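Local coordinates for Bd3459 (Bdellovibrio bacteriovorus, PDB 5CEC), which is a predatory endopeptidase of the S13 family, probably acting on peptidoglycan peptides like D-Ala-D-Ala carboxypeptidases, and is bound by the ankyrin-repeat immunity protein Bd3460, at residues K65-T76 with T281-G291; S360-M368 with F380-D389. The protein carries 1 engineered substitution. All blocks are in the same frame, centred on the assembly; numbering follows the deposited sequence.

Overall arrangement
Both contacts are largely buried and sit side by side, their centres about 12 Å apart. Contact 1 joins the start of helix 72-84 to the loop after strand 284-285, and mixes side chains bonded to backbone carbonyls with packing round one phenylalanine; its Lys65 end reaches towards the surface. Contact 2 pairs two neighbouring strands of the large antiparallel sheet, 364-373 and 376-385, so regular backbone bonds do most of the work until the strands end in charged, partly exposed loops. The two meet where Leu68 O faces Thr366 OG1, probably hydrogen-bonded, and where Ala69 packs on Val361. Ser70 from contact 1 and Ser360 from contact 2 both bind the same sulfate.

Contact 1 (K65-T76 with T281-G291); sequences KFPLASISKVVT and TSDIEFHNGSG
Lys73 reaches across to the loop at Ser290, where its NZ donates to Ser290 O at 2.9 Å, in the carbonyl plane and on a lone pair. The chain runs extended from CG and bends only at its last torsion (chi4 70°), which lets Lys73 NZ donate to Ser70 OG at 2.7 Å as well. Asn253 OD1 is a third acceptor, so three bonds fix NZ. Ser70 OG is itself hydrogen-bonded to a bound sulfate. Farther along the helix, Thr76 OG1 donates to Gly289 O at 2.9 Å, again in plane on a lone pair.

Ser70 and Lys73 fit the SxxK pattern at a helix start, as in penicillin-binding proteins and serine beta-lactamases, where that serine is the nucleophile; Asn253 would then belong to the accompanying (S/Y)xN motif. The loop 286-291 thus lies along one side of what is probably the active site.

Ser72 OG donates to Ala69 O at 2.8 Å and has a second partner in Asn303 ND2. Ala69 O also takes Ser72 N and a CA-H contact from Gly291, while water 1 bridges Ala69 N to Gly291 O. On the loop side Asn288 OD1 accepts from Gly291 N, an Asx motif.

Between these polar groups the Phe286 ring has Ser72 O in plane at its edge. Leu68 crosses the ring at about a right angle, its CD1 coming to 3.7 Å from Phe286 CE1, and Val75 CB lies 3.7 Å from Phe286 CZ.

At the outer end Lys65, bent at chi3 (-72°), gives NZ to Thr281 O at 2.8 Å, tilted 31° from the carbonyl plane, and forms a salt bridge with Glu285 OE1 at 3.1 Å.

Contact 2 (S360-M368 with F380-D389); sequences SVNKAKTLM and FAVLMHTDYD. With SO4 (sulfate ion), chain C.
The Phe380 ring turns one face to the backbone carbon of Met368 and an edge to Leu367, whose CG lies in the ring plane and whose CD2 comes to 3.7 Å from Phe380 CE1. Asn362 OD1 lies at the edge of the Tyr388 ring, which packs on Met72 of the Bd3460 chain. The Asn362 amide and Asp389 carboxylate are stacked, their planes 24° apart. His385 stacks on Tyr40 and holds water 2 in plane at its ring edge; that water donates to Lys363 O.

Strands 364-373 and 376-385 form a beta hairpin of the large antiparallel sheet; Lys365 with Met384 and Leu367 with Val382 are the hydrogen-bonded pairs.

Where strand 354-361 turns into strand 364-373, a type I turn from Val361 to Ala364 brings Asn362 against the 386-389 loop. Asn362 O accepts Tyr388 N and Thr386 OG1 from opposite faces of its carbonyl plane. CG of that residue stands anti to the backbone N (chi1 178°), which carries Asn362 OD1 to Asp389 N at 2.8 Å.

Lys365 NZ donates to Ser360 OG, which itself donates to sulfate O2 at 2.8 Å.

Lys363 NZ forms a salt bridge with Asp387 OD1 at 2.7 Å, using that oxygen's anti lone pair, while His385 NE2 reaches Asp387 OD2 from above the carboxylate plane at 2.8 Å. With Met38 N also on OD2, Asp387 is held through both oxygens and probably stays ionised.

Contact 1 (K65-T76 with T281-G291)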
# COMPACT_ATOMS: atom_id res chain seq x y z
N LYS A 65 -2.52 -13.96 -19.67
CA LYS A 65 -2.10 -12.68 -19.08
C LYS A 65 -3.31 -11.83 -18.67
O LYS A 65 -4.26 -11.71 -19.44
CB LYS A 65 -1.23 -11.83 -20.01
CG LYS A 65 0.14 -12.43 -20.30
CD LYS A 65 1.05 -11.40 -20.98
CE LYS A 65 0.68 -11.12 -22.41
NZ LYS A 65 1.43 -9.98 -23.01
N PHE A 66 -3.23 -11.22 -17.48
CA PHE A 66 -4.24 -10.26 -16.99
C PHE A 66 -3.54 -9.07 -16.35
O PHE A 66 -2.38 -9.18 -15.94
CB PHE A 66 -5.17 -10.89 -15.97
CG PHE A 66 -5.98 -12.02 -16.52
CD1 PHE A 66 -7.01 -11.76 -17.43
CD2 PHE A 66 -5.67 -13.34 -16.21
CE1 PHE A 66 -7.76 -12.77 -17.95
CE2 PHE A 66 -6.42 -14.36 -16.74
CZ PHE A 66 -7.45 -14.09 -17.61
N PRO A 67 -4.24 -7.93 -16.25
CA PRO A 67 -3.67 -6.80 -15.53
C PRO A 67 -3.36 -7.13 -14.07
O PRO A 67 -4.18 -7.75 -13.41
CB PRO A 67 -4.74 -5.73 -15.63
CG PRO A 67 -5.58 -6.11 -16.79
CD PRO A 67 -5.57 -7.61 -16.82
N LEU A 68 -2.18 -6.74 -13.63
CA LEU A 68 -1.72 -7.04 -12.28
C LEU A 68 -1.99 -5.95 -11.26
O LEU A 68 -2.03 -6.21 -10.05
CB LEU A 68 -0.22 -7.28 -12.30
CG LEU A 68 0.30 -8.39 -13.22
CD1 LEU A 68 1.81 -8.52 -13.07
CD2 LEU A 68 -0.37 -9.71 -12.86
N ALA A 69 -2.06 -4.72 -11.74
CA ALA A 69 -2.04 -3.57 -10.82
C ALA A 69 -0.82 -3.67 -9.90
O ALA A 69 0.23 -4.16 -10.33
CB ALA A 69 -3.36 -3.44 -10.05
N SER A 70 -0.95 -3.29 -8.63
CA SER A 70 0.23 -3.17 -7.77
C SER A 70 0.82 -4.49 -7.29
O SER A 70 1.87 -4.47 -6.65
CB SER A 70 -0.02 -2.22 -6.58
OG SER A 70 -0.06 -0.86 -7.02
N ILE A 71 0.23 -5.66 -7.59
CA ILE A 71 1.02 -6.88 -7.36
C ILE A 71 2.24 -6.94 -8.26
O ILE A 71 3.21 -7.64 -7.95
CB ILE A 71 0.21 -8.18 -7.36
CG1 ILE A 71 -0.18 -8.62 -8.78
CG2 ILE A 71 -0.93 -8.09 -6.38
CD1 ILE A 71 -0.93 -9.95 -8.82
N SER A 72 2.27 -6.11 -9.30
CA SER A 72 3.51 -5.86 -10.04
C SER A 72 4.70 -5.57 -9.11
O SER A 72 5.84 -5.87 -9.42
CB SER A 72 3.35 -4.63 -10.94
OG SER A 72 2.45 -4.83 -11.98
N LYS A 73 4.42 -4.89 -7.99
CA LYS A 73 5.51 -4.51 -7.07
C LYS A 73 6.22 -5.71 -6.46
O LYS A 73 7.37 -5.58 -6.08
CB LYS A 73 4.99 -3.53 -6.01
CG LYS A 73 4.43 -2.23 -6.57
CD LYS A 73 4.09 -1.24 -5.48
CE LYS A 73 3.71 0.11 -6.03
NZ LYS A 73 2.41 0.11 -6.73
N VAL A 74 5.54 -6.85 -6.39
CA VAL A 74 6.21 -8.05 -5.90
C VAL A 74 7.26 -8.53 -6.93
O VAL A 74 8.31 -9.04 -6.57
CB VAL A 74 5.23 -9.17 -5.56
CG1 VAL A 74 5.98 -10.37 -5.01
CG2 VAL A 74 4.21 -8.71 -4.52
N VAL A 75 6.96 -8.35 -8.22
CA VAL A 75 7.92 -8.70 -9.27
C VAL A 75 9.12 -7.76 -9.21
O VAL A 75 10.28 -8.19 -9.25
CB VAL A 75 7.26 -8.65 -10.66
CG1 VAL A 75 8.23 -9.16 -11.71
CG2 VAL A 75 6.00 -9.54 -10.70
N THR A 76 8.85 -6.47 -9.04
CA THR A 76 9.95 -5.49 -8.86
C THR A 76 10.80 -5.83 -7.61
O THR A 76 12.01 -5.68 -7.64
CB THR A 76 9.35 -4.09 -8.80
OG1 THR A 76 8.57 -3.89 -9.99
CG2 THR A 76 10.42 -3.02 -8.67
N THR A 281 7.27 -12.35 -23.52
CA THR A 281 6.15 -11.39 -23.54
C THR A 281 4.78 -12.03 -23.32
O THR A 281 3.88 -11.40 -22.77
CB THR A 281 6.01 -10.64 -24.89
OG1 THR A 281 5.45 -11.52 -25.88
CG2 THR A 281 7.31 -10.08 -25.35
N SER A 282 4.64 -13.26 -23.81
CA SER A 282 3.41 -14.02 -23.66
C SER A 282 3.12 -14.42 -22.20
O SER A 282 1.98 -14.68 -21.86
CB SER A 282 3.44 -15.24 -24.62
OG SER A 282 4.19 -16.32 -24.06
N ASP A 283 4.15 -14.50 -21.36
CA ASP A 283 4.03 -14.82 -19.93
C ASP A 283 3.91 -13.56 -19.06
O ASP A 283 3.19 -13.57 -18.07
CB ASP A 283 5.25 -15.59 -19.45
CG ASP A 283 5.50 -16.86 -20.24
OD1 ASP A 283 4.55 -17.66 -20.31
OD2 ASP A 283 6.61 -17.04 -20.81
N ILE A 284 4.65 -12.52 -19.42
CA ILE A 284 4.74 -11.31 -18.61
C ILE A 284 5.19 -10.14 -19.46
O ILE A 284 6.13 -10.26 -20.23
CB ILE A 284 5.70 -11.53 -17.41
CG1 ILE A 284 5.77 -10.29 -16.51
CG2 ILE A 284 7.10 -11.96 -17.85
CD1 ILE A 284 6.33 -10.57 -15.12
N GLU A 285 4.50 -9.00 -19.35
CA GLU A 285 4.83 -7.83 -20.13
C GLU A 285 4.70 -6.63 -19.22
O GLU A 285 3.61 -6.26 -18.81
CB GLU A 285 3.93 -7.71 -21.34
CG GLU A 285 4.27 -6.55 -22.23
CD GLU A 285 3.31 -6.39 -23.39
OE1 GLU A 285 2.81 -7.40 -23.93
OE2 GLU A 285 3.07 -5.23 -23.77
N PHE A 286 5.85 -6.06 -18.89
CA PHE A 286 5.93 -4.91 -18.02
C PHE A 286 6.32 -3.65 -18.79
O PHE A 286 7.04 -3.68 -19.79
CB PHE A 286 6.97 -5.15 -16.92
CG PHE A 286 6.41 -5.76 -15.65
CD1 PHE A 286 5.45 -6.78 -15.69
CD2 PHE A 286 6.87 -5.33 -14.42
CE1 PHE A 286 4.97 -7.32 -14.50
CE2 PHE A 286 6.38 -5.89 -13.24
CZ PHE A 286 5.44 -6.87 -13.28
N HIS A 287 5.85 -2.52 -18.27
CA HIS A 287 6.27 -1.22 -18.73
C HIS A 287 6.73 -0.31 -17.61
O HIS A 287 7.29 0.75 -17.90
CB HIS A 287 5.13 -0.55 -19.51
CG HIS A 287 4.53 -1.42 -20.56
ND1 HIS A 287 5.09 -1.52 -21.81
CD2 HIS A 287 3.50 -2.29 -20.53
CE1 HIS A 287 4.41 -2.40 -22.52
NE2 HIS A 287 3.43 -2.86 -21.78
N ASN A 288 6.46 -0.67 -16.35
CA ASN A 288 6.91 0.11 -15.22
C ASN A 288 7.01 -0.81 -14.02
O ASN A 288 6.67 -2.00 -14.11
CB ASN A 288 6.02 1.34 -15.00
CG ASN A 288 4.59 1.00 -14.61
OD1 ASN A 288 4.30 -0.04 -14.06
ND2 ASN A 288 3.67 1.89 -14.93
N GLY A 289 7.48 -0.28 -12.91
CA GLY A 289 7.68 -1.08 -11.72
C GLY A 289 6.48 -1.16 -10.81
O GLY A 289 6.40 -2.04 -9.97
N SER A 290 5.55 -0.22 -10.97
CA SER A 290 4.47 -0.03 -10.02
C SER A 290 3.18 -0.76 -10.34
O SER A 290 2.40 -1.05 -9.42
CB SER A 290 4.18 1.46 -9.85
OG SER A 290 3.77 1.99 -11.07
N GLY A 291 2.89 -0.95 -11.64
CA GLY A 291 1.62 -1.53 -12.07
C GLY A 291 0.53 -0.60 -12.54
O GLY A 291 -0.52 -1.05 -13.04
O HOH W 1 -1.09 -3.60 -14.07

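Contact 2 (S360-M368 with F380-D389)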
# COMPACT_ATOMS: atom_id res chain seq x y z
N SER A 360 -5.08 -2.61 -7.34
CA SER A 360 -6.33 -2.02 -7.81
C SER A 360 -6.06 -1.13 -9.01
O SER A 360 -5.30 -0.17 -8.90
CB SER A 360 -6.94 -1.16 -6.69
OG SER A 360 -6.91 -1.78 -5.43
N VAL A 361 -6.68 -1.44 -10.16
CA VAL A 361 -6.71 -0.55 -11.36
C VAL A 361 -8.11 -0.66 -11.97
O VAL A 361 -8.94 -1.46 -11.53
CB VAL A 361 -5.63 -0.91 -12.42
CG1 VAL A 361 -4.23 -0.59 -11.94
CG2 VAL A 361 -5.73 -2.36 -12.88
N ASN A 362 -8.40 0.15 -12.97
CA ASN A 362 -9.73 0.18 -13.56
C ASN A 362 -10.30 -1.23 -13.77
O ASN A 362 -11.42 -1.54 -13.35
CB ASN A 362 -9.68 0.98 -14.87
CG ASN A 362 -11.00 1.02 -15.59
OD1 ASN A 362 -12.06 0.92 -15.00
ND2 ASN A 362 -10.93 1.19 -16.87
N LYS A 363 -9.53 -2.06 -14.47
CA LYS A 363 -10.01 -3.38 -14.87
C LYS A 363 -9.59 -4.54 -14.00
O LYS A 363 -9.85 -5.69 -14.37
CB LYS A 363 -9.66 -3.67 -16.32
CG LYS A 363 -10.21 -2.67 -17.31
CD LYS A 363 -11.74 -2.63 -17.26
CE LYS A 363 -12.36 -1.91 -18.44
NZ LYS A 363 -13.85 -1.80 -18.28
N ALA A 364 -8.99 -4.27 -12.84
CA ALA A 364 -8.56 -5.40 -12.01
C ALA A 364 -8.46 -5.09 -10.54
O ALA A 364 -8.10 -3.99 -10.15
CB ALA A 364 -7.19 -5.95 -12.46
N LYS A 365 -8.75 -6.11 -9.74
CA LYS A 365 -8.47 -6.11 -8.31
C LYS A 365 -7.68 -7.39 -8.07
O LYS A 365 -8.10 -8.47 -8.53
CB LYS A 365 -9.76 -6.10 -7.47
CG LYS A 365 -9.52 -5.75 -6.01
CD LYS A 365 -9.41 -4.23 -5.82
CE LYS A 365 -9.10 -3.84 -4.37
NZ LYS A 365 -7.69 -4.19 -4.08
N THR A 366 -6.53 -7.27 -7.41
CA THR A 366 -5.64 -8.41 -7.34
C THR A 366 -5.06 -8.56 -5.93
O THR A 366 -5.01 -7.63 -5.13
CB THR A 366 -4.52 -8.24 -8.37
OG1 THR A 366 -3.77 -7.07 -8.07
CG2 THR A 366 -5.05 -8.17 -9.78
N LEU A 367 -4.55 -9.76 -5.66
CA LEU A 367 -3.87 -10.10 -4.39
C LEU A 367 -2.93 -11.25 -4.65
O LEU A 367 -3.34 -12.21 -5.33
CB LEU A 367 -4.88 -10.49 -3.31
CG LEU A 367 -4.38 -10.50 -1.88
CD1 LEU A 367 -4.14 -9.10 -1.36
CD2 LEU A 367 -5.34 -11.24 -1.00
N MET A 368 -1.74 -11.22 -4.08
CA MET A 368 -0.86 -12.38 -4.14
C MET A 368 -0.04 -12.44 -2.86
O MET A 368 0.24 -11.41 -2.23
CB MET A 368 0.03 -12.37 -5.38
CG MET A 368 1.14 -11.34 -5.37
SD MET A 368 2.08 -11.20 -6.91
CE MET A 368 3.20 -12.55 -6.72
N PHE A 380 -0.20 -18.07 -3.22
CA PHE A 380 -1.43 -17.88 -3.97
C PHE A 380 -1.38 -16.60 -4.77
O PHE A 380 -0.62 -15.68 -4.46
CB PHE A 380 -2.64 -17.82 -2.99
CG PHE A 380 -2.73 -16.54 -2.21
CD1 PHE A 380 -3.38 -15.45 -2.73
CD2 PHE A 380 -2.08 -16.41 -0.98
CE1 PHE A 380 -3.41 -14.25 -2.04
CE2 PHE A 380 -2.10 -15.21 -0.31
CZ PHE A 380 -2.77 -14.15 -0.84
N ALA A 381 -2.24 -16.54 -5.78
CA ALA A 381 -2.52 -15.31 -6.51
C ALA A 381 -3.95 -15.32 -6.99
O ALA A 381 -4.44 -16.36 -7.46
CB ALA A 381 -1.57 -15.07 -7.65
N VAL A 382 -4.62 -14.18 -6.80
CA VAL A 382 -6.02 -14.02 -7.24
C VAL A 382 -6.10 -12.79 -8.12
O VAL A 382 -5.74 -11.69 -7.68
CB VAL A 382 -7.00 -13.84 -6.06
CG1 VAL A 382 -8.44 -13.91 -6.54
CG2 VAL A 382 -6.76 -14.87 -4.96
N LEU A 383 -6.56 -13.00 -9.36
CA LEU A 383 -6.65 -11.94 -10.36
C LEU A 383 -8.12 -11.77 -10.68
O LEU A 383 -8.71 -12.65 -11.31
CB LEU A 383 -5.83 -12.26 -11.60
CG LEU A 383 -4.37 -12.64 -11.35
CD1 LEU A 383 -3.70 -13.01 -12.67
CD2 LEU A 383 -3.60 -11.56 -10.66
N MET A 384 -8.75 -10.68 -10.22
CA MET A 384 -10.16 -10.39 -10.52
C MET A 384 -10.24 -9.36 -11.61
O MET A 384 -9.40 -8.49 -11.72
CB MET A 384 -10.91 -9.85 -9.32
CG MET A 384 -10.90 -10.70 -8.08
SD MET A 384 -11.80 -12.25 -8.23
CE MET A 384 -13.46 -11.67 -8.47
N HIS A 385 -11.33 -9.49 -12.35
CA HIS A 385 -11.79 -8.48 -13.27
C HIS A 385 -12.78 -7.52 -12.59
O HIS A 385 -13.64 -7.95 -11.85
CB HIS A 385 -12.49 -9.15 -14.45
CG HIS A 385 -13.20 -8.18 -15.29
ND1 HIS A 385 -12.54 -7.40 -16.20
CD2 HIS A 385 -14.47 -7.71 -15.22
CE1 HIS A 385 -13.39 -6.50 -16.69
NE2 HIS A 385 -14.56 -6.68 -16.11
N THR A 386 -12.61 -6.22 -12.85
CA THR A 386 -13.53 -5.17 -12.44
C THR A 386 -13.80 -4.25 -13.61
O THR A 386 -13.06 -4.27 -14.60
CB THR A 386 -12.98 -4.33 -11.26
OG1 THR A 386 -11.69 -3.80 -11.57
CG2 THR A 386 -12.79 -5.19 -10.01
N ASP A 387 -14.83 -3.41 -13.47
CA ASP A 387 -15.05 -2.29 -14.42
C ASP A 387 -15.28 -1.02 -13.59
O ASP A 387 -16.38 -0.46 -13.51
CB ASP A 387 -16.22 -2.56 -15.37
CG ASP A 387 -16.05 -3.84 -16.21
OD1 ASP A 387 -15.34 -3.82 -17.23
OD2 ASP A 387 -16.67 -4.88 -15.85
N TYR A 388 -14.19 -0.59 -12.95
CA TYR A 388 -14.25 0.52 -12.02
C TYR A 388 -14.73 1.82 -12.69
O TYR A 388 -15.46 2.61 -12.06
CB TYR A 388 -12.89 0.59 -11.34
CG TYR A 388 -12.52 1.83 -10.63
CD1 TYR A 388 -11.99 2.93 -11.33
CD2 TYR A 388 -12.58 1.89 -9.26
CE1 TYR A 388 -11.56 4.07 -10.66
CE2 TYR A 388 -12.14 3.01 -8.58
CZ TYR A 388 -11.64 4.10 -9.28
OH TYR A 388 -11.25 5.22 -8.57
N ASP A 389 -14.41 1.98 -13.98
CA ASP A 389 -14.90 3.16 -14.70
C ASP A 389 -16.44 3.18 -14.89
O ASP A 389 -17.04 4.27 -14.89
CB ASP A 389 -14.11 3.42 -15.97
CG ASP A 389 -12.70 3.95 -15.67
OD1 ASP A 389 -12.40 4.27 -14.50
OD2 ASP A 389 -11.87 4.04 -16.60
S SO4 C . -3.15 -0.83 -3.90
O1 SO4 C . -3.58 0.27 -2.97
O2 SO4 C . -4.29 -1.52 -4.52
O3 SO4 C . -2.17 -0.21 -4.91
O4 SO4 C . -2.32 -1.79 -3.16
O HOH W 2 -9.71 -7.76 -16.14